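Local coordinates for hydrogenase maturation factor (Thermoanaerobacter tengcongensis, PDB 3VTH), which probably transfers a carbamoyl group from carbamoyl phosphate to its partner protein HypE, at the cost of ATP, during maturation of [NiFe]-hydrogenases, at residues G598-A603 / A671-T676; G609-V614 / A621-S626; E630-Y635 / L710-E715. One frame throughout, in Å; residues are numbered along the deposited sequence. Where two conformers were deposited one is given.

Contact 1 (G598-A603 / A671-T676). With AP2 (phosphomethylphosphonic acid adenosyl ester), chain H.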
loop_
_atom_site.group_PDB
_atom_site.type_symbol
_atom_site.label_atom_id
_atom_site.label_comp_id
_atom_site.label_asym_id
_atom_site.label_seq_id
_atom_site.Cartn_x
_atom_site.Cartn_y
_atom_site.Cartn_z
ATOM N N GLY A 598 -14.324 -15.228 -2.397
ATOM C CA GLY A 598 -13.072 -15.937 -2.053
ATOM C C GLY A 598 -13.253 -17.441 -1.873
ATOM O O GLY A 598 -12.470 -18.241 -2.408
ATOM N N ARG A 599 -14.282 -17.834 -1.123
ATOM C CA ARG A 599 -14.553 -19.250 -0.910
ATOM C C ARG A 599 -15.037 -19.911 -2.195
ATOM O O ARG A 599 -14.732 -21.082 -2.444
ATOM C CB ARG A 599 -15.569 -19.486 0.232
ATOM C CG ARG A 599 -15.158 -18.951 1.638
ATOM C CD ARG A 599 -13.908 -19.602 2.271
ATOM N NE ARG A 599 -12.688 -19.226 1.555
ATOM C CZ ARG A 599 -11.983 -18.112 1.773
ATOM N NH1 ARG A 599 -12.344 -17.248 2.720
ATOM N NH2 ARG A 599 -10.910 -17.864 1.033
ATOM N N PHE A 600 -15.811 -19.173 -2.996
ATOM C CA PHE A 600 -16.236 -19.671 -4.323
ATOM C C PHE A 600 -14.996 -20.041 -5.150
ATOM O O PHE A 600 -14.897 -21.169 -5.683
ATOM C CB PHE A 600 -17.117 -18.625 -5.042
ATOM C CG PHE A 600 -17.964 -19.162 -6.187
ATOM C CD1 PHE A 600 -17.943 -20.506 -6.570
ATOM C CD2 PHE A 600 -18.759 -18.273 -6.926
ATOM C CE1 PHE A 600 -18.735 -20.973 -7.645
ATOM C CE2 PHE A 600 -19.543 -18.730 -8.006
ATOM C CZ PHE A 600 -19.525 -20.088 -8.366
ATOM N N PHE A 601 -14.037 -19.117 -5.233
ATOM C CA PHE A 601 -12.761 -19.401 -5.900
ATOM C C PHE A 601 -12.059 -20.625 -5.310
ATOM O O PHE A 601 -11.599 -21.485 -6.062
ATOM C CB PHE A 601 -11.818 -18.185 -5.863
ATOM C CG PHE A 601 -11.940 -17.298 -7.074
ATOM C CD1 PHE A 601 -10.897 -17.225 -8.001
ATOM C CD2 PHE A 601 -13.093 -16.538 -7.288
ATOM C CE1 PHE A 601 -11.001 -16.393 -9.135
ATOM C CE2 PHE A 601 -13.206 -15.702 -8.416
ATOM C CZ PHE A 601 -12.160 -15.643 -9.345
ATOM N N ASP A 602 -12.002 -20.720 -3.977
ATOM C CA ASP A 602 -11.339 -21.879 -3.337
ATOM C C ASP A 602 -12.043 -23.199 -3.673
ATOM O O ASP A 602 -11.384 -24.217 -3.907
ATOM C CB ASP A 602 -11.253 -21.716 -1.818
ATOM C CG ASP A 602 -10.210 -20.681 -1.390
ATOM O OD1 ASP A 602 -9.401 -20.235 -2.238
ATOM O OD2 ASP A 602 -10.225 -20.307 -0.197
ATOM N N ALA A 603 -13.378 -23.175 -3.694
ATOM C CA ALA A 603 -14.167 -24.363 -4.068
ATOM C C ALA A 603 -13.840 -24.852 -5.492
ATOM O O ALA A 603 -13.669 -26.060 -5.741
ATOM C CB ALA A 603 -15.674 -24.079 -3.920
ATOM N N ALA A 671 -11.016 -19.913 -17.121
ATOM C CA ALA A 671 -11.482 -18.807 -17.947
ATOM C C ALA A 671 -13.017 -18.748 -17.955
ATOM O O ALA A 671 -13.601 -17.685 -17.766
ATOM C CB ALA A 671 -10.916 -18.912 -19.370
ATOM N N LYS A 672 -13.653 -19.901 -18.155
ATOM C CA LYS A 672 -15.122 -19.996 -18.164
ATOM C C LYS A 672 -15.717 -19.569 -16.820
ATOM O O LYS A 672 -16.768 -18.907 -16.761
ATOM C CB LYS A 672 -15.554 -21.428 -18.487
ATOM C CG LYS A 672 -15.359 -21.870 -19.956
ATOM C CD LYS A 672 -15.876 -23.306 -20.182
ATOM C CE LYS A 672 -17.397 -23.371 -20.291
ATOM N NZ LYS A 672 -17.847 -24.753 -20.623
ATOM N N PHE A 673 -15.072 -19.978 -15.738
ATOM C CA PHE A 673 -15.511 -19.573 -14.404
ATOM C C PHE A 673 -15.383 -18.056 -14.190
ATOM O O PHE A 673 -16.330 -17.427 -13.695
ATOM C CB PHE A 673 -14.774 -20.370 -13.311
ATOM C CG PHE A 673 -14.939 -19.804 -11.934
ATOM C CD1 PHE A 673 -16.190 -19.786 -11.315
ATOM C CD2 PHE A 673 -13.842 -19.277 -11.254
ATOM C CE1 PHE A 673 -16.352 -19.227 -10.031
ATOM C CE2 PHE A 673 -13.987 -18.728 -9.971
ATOM C CZ PHE A 673 -15.242 -18.702 -9.359
ATOM N N HIS A 674 -14.232 -17.473 -14.547
ATOM C CA HIS A 674 -14.025 -16.014 -14.399
ATOM C C HIS A 674 -15.103 -15.258 -15.195
ATOM O O HIS A 674 -15.715 -14.311 -14.696
ATOM C CB HIS A 674 -12.635 -15.590 -14.880
ATOM C CG HIS A 674 -11.532 -15.828 -13.891
ATOM N ND1 HIS A 674 -10.966 -17.069 -13.686
ATOM C CD2 HIS A 674 -10.867 -14.972 -13.074
ATOM C CE1 HIS A 674 -10.005 -16.968 -12.781
ATOM N NE2 HIS A 674 -9.920 -15.704 -12.397
ATOM N N ASN A 675 -15.342 -15.700 -16.426
ATOM C CA ASN A 675 -16.341 -15.059 -17.289
ATOM C C ASN A 675 -17.761 -15.133 -16.739
ATOM O O ASN A 675 -18.554 -14.207 -16.925
ATOM C CB ASN A 675 -16.323 -15.659 -18.696
ATOM C CG ASN A 675 -15.073 -15.314 -19.470
ATOM O OD1 ASN A 675 -14.399 -14.299 -19.214
ATOM N ND2 ASN A 675 -14.749 -16.167 -20.439
ATOM N N THR A 676 -18.079 -16.249 -16.088
ATOM C CA THR A 676 -19.361 -16.438 -15.424
ATOM C C THR A 676 -19.584 -15.376 -14.316
ATOM O O THR A 676 -20.639 -14.725 -14.253
ATOM C CB THR A 676 -19.457 -17.853 -14.835
ATOM O OG1 THR A 676 -19.206 -18.811 -15.874
ATOM C CG2 THR A 676 -20.859 -18.108 -14.236
HETATM P PB AP2 H . -11.389 -10.420 3.856
HETATM O O1B AP2 H . -11.718 -11.513 2.870
HETATM O O2B AP2 H . -12.277 -9.214 3.837
HETATM O O3B AP2 H . -11.093 -10.970 5.229
HETATM C C3A AP2 H . -9.775 -9.843 3.268
HETATM P PA AP2 H . -9.793 -9.007 1.655
HETATM O O1A AP2 H . -8.376 -8.454 1.606
HETATM O O2A AP2 H . -10.960 -8.086 1.395
HETATM O "O5'" AP2 H . -9.956 -10.206 0.579
HETATM C "C5'" AP2 H . -8.860 -11.098 0.417
HETATM C "C4'" AP2 H . -9.419 -12.286 -0.333
HETATM O "O4'" AP2 H . -9.642 -11.928 -1.698
HETATM C "C3'" AP2 H . -8.452 -13.452 -0.384
HETATM O "O3'" AP2 H . -8.473 -14.185 0.845
HETATM C "C2'" AP2 H . -9.014 -14.213 -1.568
HETATM O "O2'" AP2 H . -10.112 -14.991 -1.076
HETATM C "C1'" AP2 H . -9.501 -13.102 -2.509
HETATM N N9 AP2 H . -8.468 -12.947 -3.574
HETATM C C8 AP2 H . -7.182 -12.539 -3.432
HETATM N N7 AP2 H . -6.511 -12.569 -4.614
HETATM C C5 AP2 H . -7.376 -13.003 -5.551
HETATM C C6 AP2 H . -7.327 -13.273 -7.010
HETATM N N6 AP2 H . -6.193 -13.068 -7.727
HETATM N N1 AP2 H . -8.463 -13.738 -7.600
HETATM C C2 AP2 H . -9.611 -13.931 -6.916
HETATM N N3 AP2 H . -9.720 -13.717 -5.586
HETATM C C4 AP2 H . -8.656 -13.262 -4.867
#
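F673 pushes its ring between F600 and F601 of helix 597-607 and meets both edge first. Its CE1 stands over the centre of the F600 ring, 3.7 Å from F600 CZ, with the planes at 74°. Its CE2 does the same over F601, 3.5 Å from F601 CE2, so one ring makes two T-shaped pairs. With CG anti to the backbone N (chi1 167°), F673 reaches across the gap; the axes of the two short segments, nearly antiparallel, come within 12.0 Å. F601 is enclosed on both faces: opposite F673, toward the rim, sits C2 of the AP2 adenine, 3.6 Å from F601 CE1. The edge of F601 in turn meets the face of H674, F601 CE1 lying 3.5 Å from H674 NE2 with the rings almost perpendicular (88°). S670 O at ND1 and N706 ND2 at NE2 fix the turn of that imidazole. Outside this tight aromatic cluster the segments do not touch: R599 stands clear of 671-676 and holds D602 OD2 side-on through NE and NH2, the NH2 bond being 2.8 Å, while K672 on the partly exposed side pairs with D659. Helix 649-662 packs P649, I652 and L653 on F600 and I656 on F673; helix 619-626 brings A621 and L624 to F601, and helix 551-559 backs R599 and A603.

Contact 2 (G609-V614 / A621-S626). With AP2 (phosphomethylphosphonic acid adenosyl ester), chain H.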
loop_
_atom_site.group_PDB
_atom_site.type_symbol
_atom_site.label_atom_id
_atom_site.label_comp_id
_atom_site.label_asym_id
_atom_site.label_seq_id
_atom_site.Cartn_x
_atom_site.Cartn_y
_atom_site.Cartn_z
ATOM N N GLY A 609 -8.791 -29.678 -8.936
ATOM C CA GLY A 609 -7.488 -30.210 -8.557
ATOM C C GLY A 609 -6.312 -29.264 -8.719
ATOM O O GLY A 609 -5.183 -29.719 -8.927
ATOM N N VAL A 610 -6.545 -27.973 -8.594
ATOM C CA VAL A 610 -5.471 -27.004 -8.573
ATOM C C VAL A 610 -4.638 -27.178 -7.321
ATOM O O VAL A 610 -3.464 -27.246 -7.377
ATOM C CB VAL A 610 -6.005 -25.584 -8.679
ATOM C CG1 VAL A 610 -4.948 -24.551 -8.423
ATOM C CG2 VAL A 610 -6.596 -25.362 -9.994
ATOM N N ARG A 611 -5.295 -27.251 -6.196
ATOM C CA ARG A 611 -4.722 -27.466 -4.870
ATOM C C ARG A 611 -5.808 -28.044 -3.962
ATOM O O ARG A 611 -6.984 -27.780 -4.177
ATOM C CB ARG A 611 -4.224 -26.132 -4.272
ATOM C CG ARG A 611 -2.752 -25.859 -4.560
ATOM C CD ARG A 611 -2.240 -24.603 -3.869
ATOM N NE ARG A 611 -0.780 -24.529 -3.999
ATOM C CZ ARG A 611 0.076 -24.843 -3.031
ATOM N NH1 ARG A 611 -0.366 -25.240 -1.841
ATOM N NH2 ARG A 611 1.380 -24.748 -3.247
ATOM N N LYS A 612 -5.425 -28.816 -2.948
ATOM C CA LYS A 612 -6.395 -29.237 -1.933
ATOM C C LYS A 612 -6.141 -28.513 -0.624
ATOM O O LYS A 612 -7.039 -28.386 0.211
ATOM C CB LYS A 612 -6.380 -30.753 -1.711
ATOM C CG LYS A 612 -6.683 -31.589 -2.960
ATOM C CD LYS A 612 -7.821 -32.601 -2.719
ATOM C CE LYS A 612 -7.423 -33.717 -1.760
ATOM N NZ LYS A 612 -8.606 -34.545 -1.353
ATOM N N GLU A 613 -4.907 -28.047 -0.452
ATOM C CA GLU A 613 -4.509 -27.307 0.738
ATOM C C GLU A 613 -3.641 -26.120 0.337
ATOM O O GLU A 613 -2.877 -26.201 -0.619
ATOM C CB GLU A 613 -3.753 -28.215 1.716
ATOM C CG GLU A 613 -4.463 -29.555 1.978
ATOM C CD GLU A 613 -3.848 -30.357 3.113
ATOM O OE1 GLU A 613 -3.735 -31.588 2.961
ATOM O OE2 GLU A 613 -3.480 -29.757 4.148
ATOM N N VAL A 614 -3.774 -25.023 1.068
ATOM C CA VAL A 614 -3.014 -23.809 0.788
ATOM C C VAL A 614 -2.186 -23.356 1.998
ATOM O O VAL A 614 -2.521 -23.659 3.154
ATOM C CB VAL A 614 -3.912 -22.643 0.284
ATOM C CG1 VAL A 614 -4.632 -23.032 -1.037
ATOM C CG2 VAL A 614 -4.905 -22.211 1.350
ATOM N N ALA A 621 -6.777 -18.894 -5.080
ATOM C CA ALA A 621 -7.407 -17.973 -6.042
ATOM C C ALA A 621 -6.390 -17.348 -7.011
ATOM O O ALA A 621 -6.675 -17.177 -8.196
ATOM C CB ALA A 621 -8.242 -16.909 -5.324
ATOM N N MET A 622 -5.198 -17.050 -6.505
ATOM C CA MET A 622 -4.100 -16.542 -7.322
ATOM C C MET A 622 -3.642 -17.559 -8.359
ATOM O O MET A 622 -3.384 -17.210 -9.505
ATOM C CB MET A 622 -2.920 -16.124 -6.421
ATOM C CG MET A 622 -3.268 -14.923 -5.526
ATOM S SD MET A 622 -2.003 -14.607 -4.263
ATOM C CE MET A 622 -0.695 -13.960 -5.305
ATOM N N GLU A 623 -3.548 -18.823 -7.958
ATOM C CA GLU A 623 -3.101 -19.851 -8.896
ATOM C C GLU A 623 -4.138 -20.089 -9.993
ATOM O O GLU A 623 -3.785 -20.245 -11.158
ATOM C CB GLU A 623 -2.753 -21.144 -8.165
ATOM C CG GLU A 623 -1.525 -20.989 -7.240
ATOM C CD GLU A 623 -1.090 -22.301 -6.608
ATOM O OE1 GLU A 623 -1.595 -23.376 -7.026
ATOM O OE2 GLU A 623 -0.234 -22.263 -5.701
ATOM N N LEU A 624 -5.411 -20.076 -9.608
ATOM C CA LEU A 624 -6.518 -20.234 -10.544
ATOM C C LEU A 624 -6.513 -19.134 -11.609
ATOM O O LEU A 624 -6.661 -19.416 -12.806
ATOM C CB LEU A 624 -7.850 -20.281 -9.776
ATOM C CG LEU A 624 -9.132 -20.705 -10.491
ATOM C CD1 LEU A 624 -9.001 -22.102 -11.113
ATOM C CD2 LEU A 624 -10.322 -20.638 -9.520
ATOM N N GLU A 625 -6.301 -17.890 -11.176
ATOM C CA GLU A 625 -6.177 -16.761 -12.099
ATOM C C GLU A 625 -4.963 -16.893 -13.020
ATOM O O GLU A 625 -5.065 -16.642 -14.225
ATOM C CB GLU A 625 -6.110 -15.416 -11.334
ATOM C CG GLU A 625 -6.105 -14.183 -12.287
ATOM C CD GLU A 625 -5.655 -12.870 -11.627
ATOM O OE1 GLU A 625 -5.359 -12.860 -10.416
ATOM O OE2 GLU A 625 -5.582 -11.840 -12.337
ATOM N N SER A 626 -3.824 -17.302 -12.460
ATOM C CA SER A 626 -2.587 -17.411 -13.231
ATOM C C SER A 626 -2.647 -18.431 -14.365
ATOM O O SER A 626 -1.964 -18.270 -15.369
ATOM C CB SER A 626 -1.395 -17.759 -12.338
ATOM O OG SER A 626 -1.113 -16.672 -11.465
HETATM P PB AP2 H . -11.389 -10.420 3.856
HETATM O O1B AP2 H . -11.718 -11.513 2.870
HETATM O O2B AP2 H . -12.277 -9.214 3.837
HETATM O O3B AP2 H . -11.093 -10.970 5.229
HETATM C C3A AP2 H . -9.775 -9.843 3.268
HETATM P PA AP2 H . -9.793 -9.007 1.655
HETATM O O1A AP2 H . -8.376 -8.454 1.606
HETATM O O2A AP2 H . -10.960 -8.086 1.395
HETATM O "O5'" AP2 H . -9.956 -10.206 0.579
HETATM C "C5'" AP2 H . -8.860 -11.098 0.417
HETATM C "C4'" AP2 H . -9.419 -12.286 -0.333
HETATM O "O4'" AP2 H . -9.642 -11.928 -1.698
HETATM C "C3'" AP2 H . -8.452 -13.452 -0.384
HETATM O "O3'" AP2 H . -8.473 -14.185 0.845
HETATM C "C2'" AP2 H . -9.014 -14.213 -1.568
HETATM O "O2'" AP2 H . -10.112 -14.991 -1.076
HETATM C "C1'" AP2 H . -9.501 -13.102 -2.509
HETATM N N9 AP2 H . -8.468 -12.947 -3.574
HETATM C C8 AP2 H . -7.182 -12.539 -3.432
HETATM N N7 AP2 H . -6.511 -12.569 -4.614
HETATM C C5 AP2 H . -7.376 -13.003 -5.551
HETATM C C6 AP2 H . -7.327 -13.273 -7.010
HETATM N N6 AP2 H . -6.193 -13.068 -7.727
HETATM N N1 AP2 H . -8.463 -13.738 -7.600
HETATM C C2 AP2 H . -9.611 -13.931 -6.916
HETATM N N3 AP2 H . -9.720 -13.717 -5.586
HETATM C C4 AP2 H . -8.656 -13.262 -4.867
#
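The turn after a Schellman motif, in which G609 with positive phi is the C' residue ending helix 597-607, places V610 and R611 against E623 and L624 of helix 619-626. R611 NE gives one bent hydrogen bond to E623 OE2, 2.9 Å long with an N-H...O angle of 130°, as part of a salt bridge. It arrives on the syn side but out of the carboxylate plane, and the guanidinium and carboxylate planes stand 72° apart, so the grip is single rather than paired. The straight R611 chain runs roughly perpendicular to that of E623, with R611 CD 3.4 Å from E623 OE1. A second bond, R611 NH1 to E613 O at 3.0 Å, lies in the guanidinium plane and limits its rotation. Beside the ion pair, V610 CG1 slides along E623 to 3.8 Å from its OE1, and V610 CG2 makes a looser apolar touch with L624 CD1 at 4.2 Å. Helix 619-626 turns another side to the nucleotide: E625 OE1 accepts from AP2 N6 at 2.8 Å, E625 OE2 meets R707 N, and A621 CB lies 3.5 Å from AP2 N3. The contact thus folds a helix-loop-helix connection back on itself beside an adenine pocket, consistent with a Kae1-like domain of the actin-ATPase clan.

Contact 3 (E630-Y635 / L710-E715); sequences ESEEYY and LRRLIE. With PO4 (phosphate ion), chain K.
The guanidinium of R712 and the carboxylate of E632 meet edge to edge, their planes only 24° apart. Two parallel bonds join them end-on, in the bidentate manner of arginine and glutamate. R712 NH1 donates to E632 OE2 at 3.0 Å, on the syn side of that oxygen and almost straight at 161°. R712 NH2 is modelled 2.5 Å from E632 OE1, so short that its exact length is doubtful. Next along helix 707-719, a less certain arrangement, in one of two conformers of R711, puts R712 CG over one face of the R711 guanidinium, toward the rim, and E715 OE2 at its edge. Both partners bend to meet: E632 turns at chi2 (-65°), which brings its carboxylate to face helix 707-719. With R712 exchanged for alanine, the E632 carboxylate is likely to lose its cation and be set free to turn at this surface. On the loop side, an ST turn sets the backbone: S631 OG accepts from E633 N at 2.9 Å and gives to O3 of a phosphate at 2.7 Å, while E632 N donates to O4 of the same phosphate at 2.6 Å, an ion probably taken up from the crystallisation solution. The loop 630-635 lies along helix 666-692, where N675 ND2 bonds S631 O and E633 O, and Y635 reaches I656 of helix 649-662. Helix 707-719, on its other side, rests L710, L713 and I714 on L699 of strand 696-700.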
loop_
_atom_site.group_PDB
_atom_site.type_symbol
_atom_site.label_atom_id
_atom_site.label_comp_id
_atom_site.label_asym_id
_atom_site.label_seq_id
_atom_site.Cartn_x
_atom_site.Cartn_y
_atom_site.Cartn_z
ATOM N N GLU A 630 -7.413 -18.089 -22.704
ATOM C CA GLU A 630 -8.129 -17.054 -23.422
ATOM C C GLU A 630 -9.433 -17.647 -23.915
ATOM O O GLU A 630 -9.424 -18.512 -24.794
ATOM C CB GLU A 630 -7.308 -16.603 -24.629
ATOM C CG GLU A 630 -7.657 -15.213 -25.105
ATOM C CD GLU A 630 -7.303 -14.185 -24.081
ATOM O OE1 GLU A 630 -8.188 -13.371 -23.730
ATOM O OE2 GLU A 630 -6.140 -14.207 -23.607
ATOM N N SER A 631 -10.553 -17.209 -23.342
ATOM C CA SER A 631 -11.858 -17.658 -23.817
ATOM C C SER A 631 -12.947 -16.649 -23.500
ATOM O O SER A 631 -12.834 -15.871 -22.541
ATOM C CB SER A 631 -12.217 -19.026 -23.229
ATOM O OG SER A 631 -13.479 -19.476 -23.698
ATOM N N GLU A 632 -13.998 -16.684 -24.318
ATOM C CA GLU A 632 -15.212 -15.900 -24.092
ATOM C C GLU A 632 -16.331 -16.791 -23.568
ATOM O O GLU A 632 -17.415 -16.308 -23.272
ATOM C CB GLU A 632 -15.672 -15.209 -25.389
ATOM C CG GLU A 632 -14.707 -14.167 -25.946
ATOM C CD GLU A 632 -14.548 -12.979 -25.025
ATOM O OE1 GLU A 632 -13.410 -12.490 -24.863
ATOM O OE2 GLU A 632 -15.559 -12.533 -24.449
ATOM N N GLU A 633 -16.068 -18.091 -23.461
ATOM C CA GLU A 633 -17.085 -19.036 -23.012
ATOM C C GLU A 633 -17.354 -18.903 -21.510
ATOM O O GLU A 633 -16.522 -18.391 -20.759
ATOM C CB GLU A 633 -16.717 -20.479 -23.375
ATOM C CG GLU A 633 -16.547 -20.734 -24.886
ATOM C CD GLU A 633 -17.750 -20.294 -25.713
ATOM O OE1 GLU A 633 -17.558 -19.483 -26.643
ATOM O OE2 GLU A 633 -18.883 -20.752 -25.441
ATOM N N TYR A 634 -18.523 -19.372 -21.085
ATOM C CA TYR A 634 -18.930 -19.222 -19.687
ATOM C C TYR A 634 -19.995 -20.238 -19.308
ATOM O O TYR A 634 -20.509 -20.979 -20.154
ATOM C CB TYR A 634 -19.410 -17.790 -19.417
ATOM C CG TYR A 634 -20.704 -17.450 -20.103
ATOM C CD1 TYR A 634 -21.919 -17.656 -19.453
ATOM C CD2 TYR A 634 -20.727 -16.937 -21.400
ATOM C CE1 TYR A 634 -23.126 -17.363 -20.064
ATOM C CE2 TYR A 634 -21.942 -16.637 -22.027
ATOM C CZ TYR A 634 -23.133 -16.853 -21.339
ATOM O OH TYR A 634 -24.353 -16.572 -21.909
ATOM N N TYR A 635 -20.323 -20.264 -18.027
ATOM C CA TYR A 635 -21.277 -21.220 -17.508
ATOM C C TYR A 635 -22.644 -20.560 -17.315
ATOM O O TYR A 635 -22.729 -19.356 -17.091
ATOM C CB TYR A 635 -20.765 -21.784 -16.174
ATOM C CG TYR A 635 -19.519 -22.624 -16.329
ATOM C CD1 TYR A 635 -19.572 -23.851 -16.995
ATOM C CD2 TYR A 635 -18.286 -22.193 -15.831
ATOM C CE1 TYR A 635 -18.455 -24.632 -17.142
ATOM C CE2 TYR A 635 -17.144 -22.975 -15.984
ATOM C CZ TYR A 635 -17.244 -24.196 -16.643
ATOM O OH TYR A 635 -16.142 -24.998 -16.819
ATOM N N LEU A 710 -11.451 -7.565 -12.507
ATOM C CA LEU A 710 -11.519 -6.106 -12.466
ATOM C C LEU A 710 -11.619 -5.503 -13.870
ATOM O O LEU A 710 -12.534 -4.730 -14.156
ATOM C CB LEU A 710 -10.315 -5.512 -11.715
ATOM C CG LEU A 710 -10.435 -3.989 -11.530
ATOM C CD1 LEU A 710 -11.598 -3.645 -10.596
ATOM C CD2 LEU A 710 -9.119 -3.329 -11.057
ATOM N N ARG A 711 -10.692 -5.863 -14.750
ATOM C CA ARG A 711 -10.642 -5.268 -16.082
ATOM C C ARG A 711 -11.880 -5.622 -16.917
ATOM O O ARG A 711 -12.478 -4.765 -17.549
ATOM C CB ARG A 711 -9.357 -5.673 -16.822
ATOM C CG ARG A 711 -9.307 -5.192 -18.277
ATOM C CD ARG A 711 -8.060 -5.653 -19.010
ATOM N NE ARG A 711 -8.051 -7.093 -19.260
ATOM C CZ ARG A 711 -8.718 -7.685 -20.245
ATOM N NH1 ARG A 711 -9.460 -6.962 -21.075
ATOM N NH2 ARG A 711 -8.643 -8.997 -20.402
ATOM N N ARG A 712 -12.261 -6.889 -16.913
ATOM C CA ARG A 712 -13.372 -7.346 -17.724
ATOM C C ARG A 712 -14.690 -6.736 -17.271
ATOM O O ARG A 712 -15.513 -6.363 -18.093
ATOM C CB ARG A 712 -13.429 -8.866 -17.681
ATOM C CG ARG A 712 -12.495 -9.501 -18.662
ATOM C CD ARG A 712 -13.344 -9.798 -19.861
ATOM N NE ARG A 712 -12.605 -10.171 -21.038
ATOM C CZ ARG A 712 -13.104 -10.924 -22.009
ATOM N NH1 ARG A 712 -14.338 -11.421 -21.917
ATOM N NH2 ARG A 712 -12.346 -11.198 -23.055
ATOM N N LEU A 713 -14.871 -6.620 -15.958
ATOM C CA LEU A 713 -16.091 -6.043 -15.414
ATOM C C LEU A 713 -16.140 -4.549 -15.682
ATOM O O LEU A 713 -17.168 -4.043 -16.103
ATOM C CB LEU A 713 -16.226 -6.355 -13.917
ATOM C CG LEU A 713 -17.594 -6.339 -13.239
ATOM C CD1 LEU A 713 -18.724 -6.958 -14.068
ATOM C CD2 LEU A 713 -17.453 -7.055 -11.883
ATOM N N ILE A 714 -15.022 -3.853 -15.481
ATOM C CA ILE A 714 -14.957 -2.433 -15.812
ATOM C C ILE A 714 -15.268 -2.213 -17.301
ATOM O O ILE A 714 -16.040 -1.324 -17.653
ATOM C CB ILE A 714 -13.587 -1.792 -15.468
ATOM C CG1 ILE A 714 -13.392 -1.656 -13.956
ATOM C CG2 ILE A 714 -13.439 -0.408 -16.144
ATOM C CD1 ILE A 714 -11.976 -1.161 -13.557
ATOM N N GLU A 715 -14.673 -3.023 -18.171
ATOM C CA GLU A 715 -14.911 -2.886 -19.611
ATOM C C GLU A 715 -16.374 -3.144 -19.970
ATOM O O GLU A 715 -17.003 -2.308 -20.628
ATOM C CB GLU A 715 -13.999 -3.810 -20.410
ATOM C CG GLU A 715 -12.510 -3.394 -20.400
ATOM C CD GLU A 715 -11.604 -4.429 -21.064
ATOM O OE1 GLU A 715 -12.118 -5.438 -21.589
ATOM O OE2 GLU A 715 -10.380 -4.229 -21.082
HETATM P P PO4 K . -13.602 -19.126 -27.190
HETATM O O1 PO4 K . -12.233 -18.596 -27.564
HETATM O O2 PO4 K . -14.357 -19.521 -28.443
HETATM O O3 PO4 K . -13.444 -20.337 -26.289
HETATM O O4 PO4 K . -14.374 -18.020 -26.515
#

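From the N-terminal side, helix 597-607 opens contact 1. The chain turns at once through 609-614, and helix 619-626 closes contact 2, a short local loop nested inside that of contact 1. Loop 630-635 then opens contact 3, so contacts 2 and 3 stand in series. Segment 671-676, on helix 666-692, closes contact 1 before 710-715 on helix 707-719 closes contact 3; these two loops therefore cross. They are stitched together where T676 OG1 and N675 ND2 meet the loop 630-635, while F601 packs on A621 to join contact 1 to contact 2. All three lie in one Kae1-like subdomain, the first two beside AP2 and the third at the surface.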